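Glycoside hydrolase family 16 protein (Akkermansia muciniphila, PDB 6T2N) probably acts as an endo-beta-galactosidase of glycoside hydrolase family 16, cutting within mucin O-glycan chains to initiate mucin breakdown. Local coordinates at residues 174-179 with 253-258; 199-202 with 206-209; 230-235 with 308-313; 251-254 with 260-263. All coordinates share one frame; numbering follows the deposited sequence.

Overall arrangement
Along the chain, residues 174-179 lead into strand 179-181, and contact 1 ties them to the loop after strand 243-249. Within the long loop so closed lies contact 2, which pinches the connection between strands 192-198 and 211-216. Contact 3 begins at the turn ending strand 225-231 and closes on helix 305-311, so its segments interleave with those of contact 1 and the two loops cross. Contact 4 falls inside contact 3's span and starts where contact 1 ends, sharing Thr-253 and Asn-254. Contacts 1, 2 and 4 touch one another, gathering loops at one end of the beta-sandwich; contact 3, which touches contact 4 through Trp-231 and Phe-263, brings in the C-terminal helix.

Contact 1: residues 174-179 with 253-258; sequences WPVNGE and TNYANG
Tyr-255 extends its ring to Val-176, overlapping the valine with the CE2 side of its phenol end. The two side chains cross obliquely, and CG1 of Val-176 packs 3.6 Å from CE2 of Tyr-255. This methyl lies anti to the valine backbone N (chi1 179°), which sets it beside the carbonyl carbon, on the side where the phenol arrives. The hydroxyl makes the polar half of the contact: Tyr-255 OH donates to Val-176 O at 2.7 Å. It reaches the carbonyl well off the C=O direction, at an angle of 119° at the oxygen and slightly tilted from the carbonyl plane, while the oxygen itself lies at the edge of the ring. A second, weak bond from Ser-200 N reaches the same hydroxyl, and Trp-172 packs edge-to-face with the ring, so neighbouring loops help to position the phenol.

The receiving carbonyl belongs to a type I beta turn, Pro-175 to Gly-178, closed by Gly-178 N to Pro-175 O at 3.2 Å. A cis peptide precedes Pro-175, whose CB lies over the centre of the Trp-174 ring. Glu-179 OE1 in turn accepts from Trp-174 NE1 at 2.8 Å through its anti lone pair, and so links the loop to strand 179-181. Glu-179 and Asp-181 fit the start of the Glu-x-Asp-x-x-Glu signature of family 16 glycoside hydrolases, and the arrangement is consistent with a loop bordering the active-site strand of their beta-jelly roll.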
loop_
_atom_site.group_PDB
_atom_site.type_symbol
_atom_site.label_atom_id
_atom_site.label_comp_id
_atom_site.label_asym_id
_atom_site.label_seq_id
_atom_site.Cartn_x
_atom_site.Cartn_y
_atom_site.Cartn_z
ATOM N N TRP A 174 -8.982 -8.590 -8.672
ATOM C CA TRP A 174 -9.347 -7.223 -8.228
ATOM C C TRP A 174 -10.675 -6.796 -8.840
ATOM O O TRP A 174 -10.904 -7.035 -10.010
ATOM C CB TRP A 174 -8.255 -6.273 -8.616
ATOM C CG TRP A 174 -8.342 -4.948 -7.931
ATOM C CD1 TRP A 174 -7.718 -4.548 -6.773
ATOM C CD2 TRP A 174 -9.091 -3.814 -8.396
ATOM N NE1 TRP A 174 -8.053 -3.242 -6.484
ATOM C CE2 TRP A 174 -8.891 -2.777 -7.464
ATOM C CE3 TRP A 174 -9.906 -3.594 -9.505
ATOM C CZ2 TRP A 174 -9.490 -1.540 -7.611
ATOM C CZ3 TRP A 174 -10.470 -2.353 -9.679
ATOM C CH2 TRP A 174 -10.253 -1.338 -8.739
ATOM N N PRO A 175 -11.602 -6.108 -8.136
ATOM C CA PRO A 175 -11.448 -5.652 -6.748
ATOM C C PRO A 175 -12.037 -6.570 -5.666
ATOM O O PRO A 175 -12.099 -6.173 -4.486
ATOM C CB PRO A 175 -12.304 -4.375 -6.695
ATOM C CG PRO A 175 -13.171 -4.405 -7.947
ATOM C CD PRO A 175 -12.856 -5.658 -8.738
ATOM N N VAL A 176 -12.471 -7.760 -6.090
ATOM C CA VAL A 176 -13.265 -8.673 -5.252
ATOM C C VAL A 176 -12.314 -9.233 -4.206
ATOM O O VAL A 176 -12.788 -9.558 -3.144
ATOM C CB VAL A 176 -13.951 -9.736 -6.122
ATOM C CG1 VAL A 176 -14.777 -10.720 -5.316
ATOM C CG2 VAL A 176 -14.828 -9.112 -7.195
ATOM N N ASN A 177 -11.021 -9.293 -4.478
ATOM C CA ASN A 177 -10.041 -9.870 -3.526
ATOM C C ASN A 177 -10.100 -9.035 -2.198
ATOM O O ASN A 177 -9.658 -9.508 -1.149
ATOM C CB ASN A 177 -8.644 -10.040 -4.188
ATOM C CG ASN A 177 -7.944 -8.769 -4.612
ATOM O OD1 ASN A 177 -8.490 -7.965 -5.374
ATOM N ND2 ASN A 177 -6.714 -8.612 -4.171
ATOM N N GLY A 178 -10.266 -7.715 -2.367
ATOM C CA GLY A 178 -10.010 -6.685 -1.321
ATOM C C GLY A 178 -8.730 -5.822 -1.474
ATOM O O GLY A 178 -7.693 -6.282 -1.978
ATOM N N GLU A 179 -8.827 -4.593 -0.989
ATOM C CA GLU A 179 -7.766 -3.584 -0.995
ATOM C C GLU A 179 -7.970 -2.635 0.185
ATOM O O GLU A 179 -9.025 -1.990 0.275
ATOM C CB GLU A 179 -7.758 -2.799 -2.303
ATOM C CG GLU A 179 -6.382 -2.138 -2.551
ATOM C CD GLU A 179 -6.341 -1.061 -3.632
ATOM O OE1 GLU A 179 -6.770 -1.343 -4.800
ATOM O OE2 GLU A 179 -5.978 0.067 -3.280
ATOM N N THR A 253 -19.322 -6.556 5.058
ATOM C CA THR A 253 -18.568 -6.976 3.842
ATOM C C THR A 253 -18.689 -8.494 3.629
ATOM O O THR A 253 -17.746 -9.066 3.056
ATOM C CB THR A 253 -17.098 -6.553 3.915
ATOM O OG1 THR A 253 -16.313 -7.329 4.832
ATOM C CG2 THR A 253 -16.982 -5.108 4.337
ATOM N N ASN A 254 -19.807 -9.117 4.010
ATOM C CA ASN A 254 -20.099 -10.529 3.654
ATOM C C ASN A 254 -20.455 -10.507 2.133
ATOM O O ASN A 254 -21.361 -9.562 1.677
ATOM C CB ASN A 254 -21.203 -11.132 4.580
ATOM C CG ASN A 254 -20.680 -11.847 5.866
ATOM O OD1 ASN A 254 -19.575 -12.471 5.699
ATOM N ND2 ASN A 254 -20.978 -11.571 6.979
ATOM N N TYR A 255 -19.991 -11.528 1.401
ATOM C CA TYR A 255 -20.358 -11.659 -0.038
ATOM C C TYR A 255 -21.506 -12.649 -0.111
ATOM O O TYR A 255 -21.458 -13.546 0.714
ATOM C CB TYR A 255 -19.203 -12.173 -0.914
ATOM C CG TYR A 255 -18.122 -11.185 -1.294
ATOM C CD1 TYR A 255 -18.387 -9.835 -1.462
ATOM C CD2 TYR A 255 -16.839 -11.631 -1.551
ATOM C CE1 TYR A 255 -17.399 -8.952 -1.849
ATOM C CE2 TYR A 255 -15.822 -10.755 -1.896
ATOM C CZ TYR A 255 -16.114 -9.414 -2.062
ATOM O OH TYR A 255 -15.147 -8.550 -2.421
ATOM N N ALA A 256 -22.358 -12.531 -1.138
ATOM C CA ALA A 256 -23.615 -13.285 -1.383
ATOM C C ALA A 256 -23.349 -14.780 -1.508
ATOM O O ALA A 256 -22.202 -15.138 -1.966
ATOM C CB ALA A 256 -24.290 -12.784 -2.636
ATOM N N ASN A 257 -24.400 -15.568 -1.141
ATOM C CA ASN A 257 -24.481 -17.067 -1.113
ATOM C C ASN A 257 -23.540 -17.591 0.073
ATOM O O ASN A 257 -23.360 -17.129 1.235
ATOM C CB ASN A 257 -24.131 -17.623 -2.495
ATOM C CG ASN A 257 -25.039 -16.998 -3.532
ATOM O OD1 ASN A 257 -26.217 -17.365 -3.655
ATOM N ND2 ASN A 257 -24.504 -16.024 -4.246
ATOM N N GLY A 258 -22.612 -18.482 -0.395
ATOM C CA GLY A 258 -21.374 -18.804 0.360
ATOM C C GLY A 258 -20.351 -17.693 0.211
ATOM O O GLY A 258 -20.203 -16.853 1.126
#

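Contact 2: residues 199-202 with 206-209; sequences LSPD and TRDA. Unlike the reference sequence in segment 206-209: Thr-206 (reference Lys).
Arg-207 passes across Pro-201, meeting it from CG to NH2. Beyond CB, its CG lies 4.0 Å from both CD and CG of Pro-201. The extended chain then carries CD past the ring, and NE comes 3.4 Å from Pro-201 CG. Arg-207 CZ follows at 3.8 Å from the same Pro-201 CG, and at the tip Arg-207 NH2 reaches Pro-201 CB at 3.8 Å. Pro-201 CD lies over one face of the guanidinium, with the planes of the two groups steeply inclined.

The backbones are joined directly as well. Ala-209 N donates to Leu-199 O at 2.7 Å, and Ser-200 CA makes a CA-H...O contact with Arg-207 O at 3.3 Å. The Ala-209 methyl points at the opposing segment and packs against Pro-201 CB at 3.9 Å. Asp-208, with CG anti to its backbone N (chi1 -178°), turns its carboxylate to His-198, whose ND1 bonds OD2.

These links pinch the loop joining strand 192-198 to strand 211-216, antiparallel neighbours in the mixed sheet, just beyond the strand ends.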
loop_
_atom_site.group_PDB
_atom_site.type_symbol
_atom_site.label_atom_id
_atom_site.label_comp_id
_atom_site.label_asym_id
_atom_site.label_seq_id
_atom_site.Cartn_x
_atom_site.Cartn_y
_atom_site.Cartn_z
ATOM N N LEU A 199 -13.606 -3.341 -2.715
ATOM C CA LEU A 199 -14.357 -4.622 -2.578
ATOM C C LEU A 199 -15.602 -4.546 -3.438
ATOM O O LEU A 199 -16.049 -3.416 -3.792
ATOM C CB LEU A 199 -14.752 -4.919 -1.130
ATOM C CG LEU A 199 -15.920 -4.166 -0.503
ATOM C CD1 LEU A 199 -16.319 -4.985 0.696
ATOM C CD2 LEU A 199 -15.597 -2.754 -0.032
ATOM N N SER A 200 -16.112 -5.692 -3.823
ATOM C CA SER A 200 -17.290 -5.692 -4.700
ATOM C C SER A 200 -18.523 -5.662 -3.808
ATOM O O SER A 200 -18.446 -5.946 -2.616
ATOM C CB SER A 200 -17.268 -6.821 -5.646
ATOM O OG SER A 200 -17.919 -7.926 -5.070
ATOM N N PRO A 201 -19.660 -5.190 -4.344
ATOM C CA PRO A 201 -20.823 -4.952 -3.508
ATOM C C PRO A 201 -21.323 -6.295 -2.955
ATOM O O PRO A 201 -21.596 -6.360 -1.809
ATOM C CB PRO A 201 -21.786 -4.186 -4.417
ATOM C CG PRO A 201 -21.301 -4.410 -5.846
ATOM C CD PRO A 201 -19.856 -4.824 -5.755
ATOM N N ASP A 202 -21.372 -7.335 -3.770
ATOM C CA ASP A 202 -21.703 -8.729 -3.382
ATOM C C ASP A 202 -20.524 -9.589 -3.814
ATOM O O ASP A 202 -19.593 -9.025 -4.408
ATOM C CB ASP A 202 -22.944 -9.131 -4.153
ATOM C CG ASP A 202 -22.911 -8.594 -5.576
ATOM O OD1 ASP A 202 -21.811 -8.523 -6.140
ATOM O OD2 ASP A 202 -23.975 -8.235 -6.104
ATOM N N THR A 206 -18.036 -7.234 -10.133
ATOM C CA THR A 206 -16.593 -6.908 -9.941
ATOM C C THR A 206 -16.415 -5.394 -9.979
ATOM O O THR A 206 -15.296 -4.942 -10.116
ATOM C CB THR A 206 -15.783 -7.606 -11.028
ATOM O OG1 THR A 206 -16.276 -7.128 -12.287
ATOM C CG2 THR A 206 -15.882 -9.111 -10.909
ATOM N N ARG A 207 -17.507 -4.643 -9.917
ATOM C CA ARG A 207 -17.484 -3.176 -9.694
ATOM C C ARG A 207 -16.950 -2.938 -8.283
ATOM O O ARG A 207 -17.014 -3.864 -7.473
ATOM C CB ARG A 207 -18.848 -2.528 -9.976
ATOM C CG ARG A 207 -19.690 -2.201 -8.749
ATOM C CD ARG A 207 -21.127 -1.800 -9.093
ATOM N NE ARG A 207 -21.913 -1.695 -7.865
ATOM C CZ ARG A 207 -21.726 -0.763 -6.935
ATOM N NH1 ARG A 207 -20.802 0.169 -7.093
ATOM N NH2 ARG A 207 -22.464 -0.753 -5.848
ATOM N N ASP A 208 -16.333 -1.772 -8.088
ATOM C CA ASP A 208 -15.538 -1.356 -6.898
ATOM C C ASP A 208 -16.485 -0.558 -5.988
ATOM O O ASP A 208 -16.798 0.642 -6.302
ATOM C CB ASP A 208 -14.274 -0.619 -7.357
ATOM C CG ASP A 208 -13.359 -0.184 -6.241
ATOM O OD1 ASP A 208 -13.459 -0.764 -5.131
ATOM O OD2 ASP A 208 -12.550 0.743 -6.510
ATOM N N ALA A 209 -17.053 -1.234 -4.988
ATOM C CA ALA A 209 -17.962 -0.595 -4.011
ATOM C C ALA A 209 -17.058 -0.139 -2.889
ATOM O O ALA A 209 -16.989 -0.815 -1.872
ATOM C CB ALA A 209 -19.043 -1.535 -3.510
#

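Contact 3: residues 230-235 with 308-313; sequences EWDKDS and AQQAKQ
Lys-233 and Gln-310 bring the two backbones closest, their CA atoms 6.9 Å apart, where a tight turn faces the last part of a helix. Residues 230-231 end strand 225-231, after which the chain turns through Asp-232 and Lys-233 to Ser-235; a weak bond from Asp-232 N to Ser-235 O spans this turn. On the other side, Gln-313 N bonds Gln-310 O at 3.1 Å.

Gln-310 carries the contact. With its chain extended beyond CG, it reaches across and accepts from the backbone: Lys-233 N to OE1 measures 2.7 Å, with a nearly linear N-H...O angle of 168°, and the amide carbonyl points almost directly at the donor. The Lys-233 side chain crosses that of Gln-310 at about a right angle. A chi1 of 76° places its CG between backbone N and carbonyl carbon, from where the methylenes run past the amide, with CE 3.6 Å from Gln-310 CD. NE2 faces Asp-232 OD1 at a longer 3.6 Å, the carboxylate and amide planes lying 25° apart. Phe-145 also touches Gln-310.

The turn is the hairpin link between strands 225-231 and 235-240 of the antiparallel sheet, and Lys-233 O is held in addition by Arg-264; helix 305-311, which follows strand 292-302, thus docks its glutamine on the end of that hairpin.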
loop_
_atom_site.group_PDB
_atom_site.type_symbol
_atom_site.label_atom_id
_atom_site.label_comp_id
_atom_site.label_asym_id
_atom_site.label_seq_id
_atom_site.Cartn_x
_atom_site.Cartn_y
_atom_site.Cartn_z
ATOM N N GLU A 230 -5.617 -1.256 12.718
ATOM C CA GLU A 230 -6.092 -2.365 13.612
ATOM C C GLU A 230 -7.143 -3.182 12.833
ATOM O O GLU A 230 -7.955 -2.544 12.122
ATOM C CB GLU A 230 -6.623 -1.813 14.945
ATOM C CG GLU A 230 -5.551 -1.405 15.947
ATOM C CD GLU A 230 -6.009 -0.933 17.325
ATOM O OE1 GLU A 230 -7.195 -0.550 17.470
ATOM O OE2 GLU A 230 -5.186 -0.966 18.271
ATOM N N TRP A 231 -7.135 -4.519 12.962
ATOM C CA TRP A 231 -7.899 -5.479 12.111
ATOM C C TRP A 231 -8.197 -6.759 12.904
ATOM O O TRP A 231 -7.257 -7.512 13.182
ATOM C CB TRP A 231 -7.078 -5.743 10.834
ATOM C CG TRP A 231 -7.572 -6.781 9.869
ATOM C CD1 TRP A 231 -8.856 -7.183 9.694
ATOM C CD2 TRP A 231 -6.805 -7.507 8.894
ATOM N NE1 TRP A 231 -8.939 -8.114 8.698
ATOM C CE2 TRP A 231 -7.691 -8.342 8.195
ATOM C CE3 TRP A 231 -5.456 -7.562 8.542
ATOM C CZ2 TRP A 231 -7.280 -9.198 7.174
ATOM C CZ3 TRP A 231 -5.042 -8.407 7.527
ATOM C CH2 TRP A 231 -5.949 -9.210 6.843
ATOM N N ASP A 232 -9.445 -6.918 13.345
ATOM C CA ASP A 232 -10.110 -8.186 13.744
ATOM C C ASP A 232 -10.877 -8.821 12.585
ATOM O O ASP A 232 -11.011 -8.211 11.521
ATOM C CB ASP A 232 -11.318 -7.879 14.593
ATOM C CG ASP A 232 -11.063 -7.236 15.997
ATOM O OD1 ASP A 232 -10.468 -7.921 16.895
ATOM O OD2 ASP A 232 -11.651 -6.142 16.205
ATOM N N LYS A 233 -11.528 -9.935 12.870
ATOM C CA LYS A 233 -12.617 -10.498 12.040
ATOM C C LYS A 233 -14.007 -9.770 12.206
ATOM O O LYS A 233 -14.916 -10.233 11.418
ATOM C CB LYS A 233 -13.022 -11.850 12.580
ATOM C CG LYS A 233 -13.866 -11.687 13.841
ATOM C CD LYS A 233 -14.129 -12.974 14.616
ATOM C CE LYS A 233 -14.380 -12.693 16.070
ATOM N NZ LYS A 233 -15.373 -13.650 16.553
ATOM N N ASP A 234 -14.012 -8.695 13.034
ATOM C CA ASP A 234 -15.240 -7.882 13.197
ATOM C C ASP A 234 -15.101 -6.468 12.605
ATOM O O ASP A 234 -16.169 -5.957 12.132
ATOM C CB ASP A 234 -15.642 -7.809 14.659
ATOM C CG ASP A 234 -16.442 -9.015 15.127
ATOM O OD1 ASP A 234 -17.488 -9.351 14.500
ATOM O OD2 ASP A 234 -16.017 -9.623 16.108
ATOM N N SER A 235 -13.901 -5.844 12.619
ATOM C CA SER A 235 -13.668 -4.518 11.970
ATOM C C SER A 235 -12.231 -4.307 11.452
ATOM O O SER A 235 -11.302 -5.014 11.891
ATOM C CB SER A 235 -14.032 -3.401 12.906
ATOM O OG SER A 235 -13.155 -3.413 14.019
ATOM N N ALA A 308 -4.084 -13.770 16.443
ATOM C CA ALA A 308 -3.538 -15.039 15.895
ATOM C C ALA A 308 -4.544 -16.197 16.039
ATOM O O ALA A 308 -4.515 -17.093 15.164
ATOM C CB ALA A 308 -2.256 -15.333 16.610
ATOM N N GLN A 309 -5.355 -16.183 17.109
ATOM C CA GLN A 309 -6.478 -17.128 17.389
ATOM C C GLN A 309 -7.509 -17.085 16.237
ATOM O O GLN A 309 -7.793 -18.176 15.626
ATOM C CB GLN A 309 -7.115 -16.721 18.723
ATOM C CG GLN A 309 -7.885 -17.809 19.453
ATOM C CD GLN A 309 -7.319 -18.033 20.836
ATOM O OE1 GLN A 309 -6.617 -17.183 21.398
ATOM N NE2 GLN A 309 -7.645 -19.184 21.408
ATOM N N GLN A 310 -8.058 -15.887 15.958
ATOM C CA GLN A 310 -9.145 -15.685 14.959
ATOM C C GLN A 310 -8.650 -16.191 13.584
ATOM O O GLN A 310 -9.478 -16.779 12.854
ATOM C CB GLN A 310 -9.675 -14.228 14.934
ATOM C CG GLN A 310 -10.498 -13.744 16.189
ATOM C CD GLN A 310 -10.800 -12.187 16.013
ATOM O OE1 GLN A 310 -10.875 -11.578 14.944
ATOM N NE2 GLN A 310 -10.920 -11.512 17.088
ATOM N N ALA A 311 -7.354 -16.047 13.254
ATOM C CA ALA A 311 -6.752 -16.310 11.918
ATOM C C ALA A 311 -6.927 -17.772 11.489
ATOM O O ALA A 311 -7.366 -18.054 10.354
ATOM C CB ALA A 311 -5.278 -15.962 11.980
ATOM N N LYS A 312 -6.534 -18.664 12.392
ATOM C CA LYS A 312 -6.537 -20.136 12.220
ATOM C C LYS A 312 -7.973 -20.626 11.979
ATOM O O LYS A 312 -8.123 -21.764 11.487
ATOM C CB LYS A 312 -5.891 -20.782 13.459
ATOM C CG LYS A 312 -4.419 -20.423 13.708
ATOM C CD LYS A 312 -3.419 -21.214 12.874
ATOM C CE LYS A 312 -3.244 -22.642 13.358
ATOM N NZ LYS A 312 -3.022 -23.577 12.228
ATOM N N GLN A 313 -8.983 -19.793 12.275
ATOM C CA GLN A 313 -10.420 -20.189 12.226
ATOM C C GLN A 313 -11.148 -19.580 11.006
ATOM O O GLN A 313 -12.376 -19.401 11.094
ATOM C CB GLN A 313 -11.076 -19.920 13.598
ATOM C CG GLN A 313 -11.652 -18.519 13.856
ATOM C CD GLN A 313 -12.012 -18.309 15.318
ATOM O OE1 GLN A 313 -11.666 -19.139 16.154
ATOM N NE2 GLN A 313 -12.697 -17.195 15.656
#

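Contact 4: residues 251-254 with 260-263; sequences NTTN and GNPF
Thr-253 and Asn-261 supply the polar part of the contact, the amide of Asn-261 crossing in front of both threonine oxygens. Asn-261 CG lies 3.2 Å from Thr-253 O and 3.4 Å from Thr-253 OG1, so the amide group spans the carbonyl and the hydroxyl together. The threonine hydroxyl sits between its own backbone N and carbonyl carbon (chi1 73°), which turns it to the side where the amide and the Phe-263 ring lie. A weak bond joins this OG1 to Leu-250 O. The Asn-254 side chain approaches the Asn-261 amide too, their planes nearly perpendicular.

One CA-H...O contact reaches the threonine carbonyl: Asn-261 CA approaches Thr-253 O at 3.4 Å, with an angle of 154° at the hydrogen. Pro-262 CD packs 3.6 Å from Thr-253 O.

The apolar part lies against Phe-263. Thr-253 CB lies in plane at the ring edge, 3.9 Å from Phe-263 CD2, and Thr-253 CG2 is a further neighbour at 4.0 Å from Phe-263 CD2, while Pro-262 CG covers one ring face toward the rim. Leu-199 and Ile-248 pack around both residues.

Both segments belong to the long connection from strand 243-249 to strand 267-275, pulled into a compact loop; Thr-252 OG1 bonds Arg-211 of strand 211-216, and Phe-263 O bonds Trp-231 NE1 at the end of strand 225-231.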
loop_
_atom_site.group_PDB
_atom_site.type_symbol
_atom_site.label_atom_id
_atom_site.label_comp_id
_atom_site.label_asym_id
_atom_site.label_seq_id
_atom_site.Cartn_x
_atom_site.Cartn_y
_atom_site.Cartn_z
ATOM N N ASN A 251 -18.973 -7.361 9.348
ATOM C CA ASN A 251 -20.317 -8.056 9.299
ATOM C C ASN A 251 -21.243 -7.514 8.147
ATOM O O ASN A 251 -22.069 -8.151 7.649
ATOM C CB ASN A 251 -21.157 -8.100 10.650
ATOM C CG ASN A 251 -20.165 -8.942 11.708
ATOM O OD1 ASN A 251 -19.527 -8.423 12.626
ATOM N ND2 ASN A 251 -20.026 -10.196 11.633
ATOM N N THR A 252 -20.719 -6.382 7.496
ATOM C CA THR A 252 -21.317 -5.714 6.294
ATOM C C THR A 252 -20.534 -6.005 4.982
ATOM O O THR A 252 -21.095 -5.770 3.879
ATOM C CB THR A 252 -21.414 -4.198 6.490
ATOM O OG1 THR A 252 -20.054 -3.784 6.342
ATOM C CG2 THR A 252 -22.027 -3.780 7.814
ATOM N N THR A 253 -19.322 -6.556 5.058
ATOM C CA THR A 253 -18.568 -6.976 3.842
ATOM C C THR A 253 -18.689 -8.494 3.629
ATOM O O THR A 253 -17.746 -9.066 3.056
ATOM C CB THR A 253 -17.098 -6.553 3.915
ATOM O OG1 THR A 253 -16.313 -7.329 4.832
ATOM C CG2 THR A 253 -16.982 -5.108 4.337
ATOM N N ASN A 254 -19.807 -9.117 4.010
ATOM C CA ASN A 254 -20.099 -10.529 3.654
ATOM C C ASN A 254 -20.455 -10.507 2.133
ATOM O O ASN A 254 -21.361 -9.562 1.677
ATOM C CB ASN A 254 -21.203 -11.132 4.580
ATOM C CG ASN A 254 -20.680 -11.847 5.866
ATOM O OD1 ASN A 254 -19.575 -12.471 5.699
ATOM N ND2 ASN A 254 -20.978 -11.571 6.979
ATOM N N GLY A 260 -18.071 -15.449 0.826
ATOM C CA GLY A 260 -17.661 -15.162 2.218
ATOM C C GLY A 260 -16.466 -14.216 2.340
ATOM O O GLY A 260 -15.333 -14.706 2.412
ATOM N N ASN A 261 -16.694 -12.907 2.429
ATOM C CA ASN A 261 -15.792 -11.901 3.080
ATOM C C ASN A 261 -14.339 -11.900 2.593
ATOM O O ASN A 261 -13.510 -12.678 3.062
ATOM C CB ASN A 261 -15.762 -12.019 4.602
ATOM C CG ASN A 261 -16.026 -10.663 5.204
ATOM O OD1 ASN A 261 -17.091 -10.441 5.812
ATOM N ND2 ASN A 261 -15.141 -9.735 4.898
ATOM N N PRO A 262 -13.939 -10.917 1.752
ATOM C CA PRO A 262 -12.555 -10.792 1.338
ATOM C C PRO A 262 -11.610 -10.269 2.437
ATOM O O PRO A 262 -10.375 -10.399 2.267
ATOM C CB PRO A 262 -12.712 -9.778 0.208
ATOM C CG PRO A 262 -13.761 -8.857 0.693
ATOM C CD PRO A 262 -14.774 -9.839 1.201
ATOM N N PHE A 263 -12.152 -9.694 3.512
ATOM C CA PHE A 263 -11.351 -9.052 4.589
ATOM C C PHE A 263 -11.014 -10.022 5.728
ATOM O O PHE A 263 -10.449 -9.580 6.746
ATOM C CB PHE A 263 -12.078 -7.797 5.074
ATOM C CG PHE A 263 -12.054 -6.706 4.038
ATOM C CD1 PHE A 263 -10.833 -6.292 3.497
ATOM C CD2 PHE A 263 -13.221 -6.086 3.622
ATOM C CE1 PHE A 263 -10.776 -5.292 2.556
ATOM C CE2 PHE A 263 -13.166 -5.089 2.667
ATOM C CZ PHE A 263 -11.940 -4.703 2.136
#